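Local coordinates for ESX-5 secretion-associated protein EspG5 (Mycobacterium marinum, PDB 6VJ5) that acts as a specific chaperone for cognate PE/PPE proteins, keeping their dimers from aggregating, and is required for secretion of LipY and PE31/PPE18, at residues D65-E69 with Q70-R74. Residues are numbered along the deposited sequence; the frame is centred on the assembly and turned at random.
Sequences DTVNE and QVAAR
The side-chain amides of Asn68 and Gln70 approach each other obliquely at the start of a helix, their planes 56° apart, while farther along the helix the guanidinium of Arg74 has CG2 of Val71 at its edge, in its plane. Asn68 is the N-cap. Its CG lies anti to the backbone N (chi1 180°), which sets the amide beside its own carbonyl carbon, where OD1 faces the first N-H groups of the helix and becomes the acceptor for two of them at once: weakly from Val71 N, at 3.3 Å from Asn68 OD1, and weakly, with a more bent approach, from Gln70 N, at 2.9 Å from the same OD1. Asparagine suits the place because its carbonyl is just long enough to meet N-H groups that have no preceding turn to bond to. The backbone then takes over: Asn68 O accepts from Ala72 N at 2.8 Å. Glu69 O accepts from Ala73 N at 2.9 Å. Glu69, at the first helical turn, bends at chi2 (48°) and brings its carboxylate near the CB atoms of Ala72 and Ala73; an acidic residue here would probably interact favourably with the positive end of the helix dipole. Just before the cap, Val67 sends CG1 toward the helix, 4.0 Å from Ala72 CB and 4.2 Å from Val71 CG1. Beta-branched valine fits an extended strand and offers a methyl to the helix, while alanine lets the two come close. This N-capped junction joins strand 66-67, which pairs antiparallel with strand 62-63, to helix 69-79; Val67 packs on Leu20 and Leu23 of helix 14-23, the loop residue Leu24 touches both Val67 and Ala72, and Arg74 forms a salt bridge with Asp141 at the end of strand 136-141.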
loop_
_atom_site.group_PDB
_atom_site.type_symbol
_atom_site.label_atom_id
_atom_site.label_comp_id
_atom_site.label_asym_id
_atom_site.label_seq_id
_atom_site.Cartn_x
_atom_site.Cartn_y
_atom_site.Cartn_z
ATOM N N ASP C 65 -2.175 -20.062 15.524
ATOM C CA ASP C 65 -2.437 -19.167 14.404
ATOM C C ASP C 65 -3.904 -18.767 14.328
ATOM O O ASP C 65 -4.307 -18.087 13.376
ATOM C CB ASP C 65 -2.006 -19.819 13.087
ATOM C CG ASP C 65 -0.503 -19.985 12.986
ATOM O OD1 ASP C 65 0.226 -19.064 13.410
ATOM O OD2 ASP C 65 -0.052 -21.037 12.489
ATOM N N THR C 66 -4.714 -19.176 15.296
ATOM C CA THR C 66 -6.138 -18.874 15.315
ATOM C C THR C 66 -6.400 -17.826 16.389
ATOM O O THR C 66 -5.889 -17.936 17.509
ATOM C CB THR C 66 -6.966 -20.135 15.576
ATOM O OG1 THR C 66 -6.898 -20.478 16.964
ATOM C CG2 THR C 66 -6.441 -21.299 14.737
ATOM N N VAL C 67 -7.170 -16.808 16.038
ATOM C CA VAL C 67 -7.517 -15.752 16.980
ATOM C C VAL C 67 -8.623 -16.249 17.898
ATOM O O VAL C 67 -9.581 -16.888 17.448
ATOM C CB VAL C 67 -7.944 -14.481 16.223
ATOM C CG1 VAL C 67 -8.426 -13.418 17.197
ATOM C CG2 VAL C 67 -6.795 -13.945 15.378
ATOM N N ASN C 68 -8.470 -15.993 19.198
ATOM C CA ASN C 68 -9.538 -16.220 20.166
ATOM C C ASN C 68 -10.884 -15.861 19.548
ATOM O O ASN C 68 -11.044 -14.787 18.963
ATOM C CB ASN C 68 -9.267 -15.381 21.421
ATOM C CG ASN C 68 -10.329 -15.548 22.485
ATOM O OD1 ASN C 68 -11.505 -15.284 22.247
ATOM N ND2 ASN C 68 -9.915 -15.974 23.673
ATOM N N GLU C 69 -11.847 -16.781 19.654
ATOM C CA GLU C 69 -13.060 -16.646 18.853
ATOM C C GLU C 69 -13.974 -15.541 19.371
ATOM O O GLU C 69 -14.667 -14.896 18.576
ATOM C CB GLU C 69 -13.812 -17.978 18.795
ATOM C CG GLU C 69 -15.113 -17.929 18.001
ATOM C CD GLU C 69 -14.967 -17.261 16.638
ATOM O OE1 GLU C 69 -14.023 -17.598 15.891
ATOM O OE2 GLU C 69 -15.803 -16.390 16.320
ATOM N N GLN C 70 -14.006 -15.307 20.684
ATOM C CA GLN C 70 -14.775 -14.176 21.194
ATOM C C GLN C 70 -14.226 -12.866 20.633
ATOM O O GLN C 70 -14.980 -12.014 20.150
ATOM C CB GLN C 70 -14.760 -14.167 22.725
ATOM C CG GLN C 70 -15.532 -15.311 23.386
ATOM C CD GLN C 70 -14.736 -16.609 23.453
ATOM O OE1 GLN C 70 -13.584 -16.669 23.024
ATOM N NE2 GLN C 70 -15.349 -17.652 24.001
ATOM N N VAL C 71 -12.900 -12.710 20.663
ATOM C CA VAL C 71 -12.259 -11.528 20.093
ATOM C C VAL C 71 -12.532 -11.444 18.595
ATOM O O VAL C 71 -12.887 -10.383 18.066
ATOM C CB VAL C 71 -10.747 -11.553 20.381
ATOM C CG1 VAL C 71 -10.052 -10.387 19.689
ATOM C CG2 VAL C 71 -10.483 -11.543 21.876
ATOM N N ALA C 72 -12.350 -12.559 17.885
ATOM C CA ALA C 72 -12.568 -12.557 16.443
ATOM C C ALA C 72 -14.005 -12.197 16.098
ATOM O O ALA C 72 -14.263 -11.622 15.033
ATOM C CB ALA C 72 -12.201 -13.919 15.854
ATOM N N ALA C 73 -14.952 -12.530 16.977
ATOM C CA ALA C 73 -16.331 -12.114 16.754
ATOM C C ALA C 73 -16.465 -10.599 16.837
ATOM O O ALA C 73 -17.189 -9.990 16.041
ATOM C CB ALA C 73 -17.255 -12.794 17.764
ATOM N N ARG C 74 -15.767 -9.972 17.788
ATOM C CA ARG C 74 -15.832 -8.519 17.914
ATOM C C ARG C 74 -15.205 -7.833 16.707
ATOM O O ARG C 74 -15.735 -6.830 16.214
ATOM C CB ARG C 74 -15.141 -8.075 19.203
ATOM C CG ARG C 74 -15.584 -8.853 20.435
ATOM C CD ARG C 74 -15.184 -8.160 21.728
ATOM N NE ARG C 74 -15.762 -8.830 22.891
ATOM C CZ ARG C 74 -15.172 -9.820 23.554
ATOM N NH1 ARG C 74 -13.978 -10.256 23.180
ATOM N NH2 ARG C 74 -15.776 -10.372 24.597
#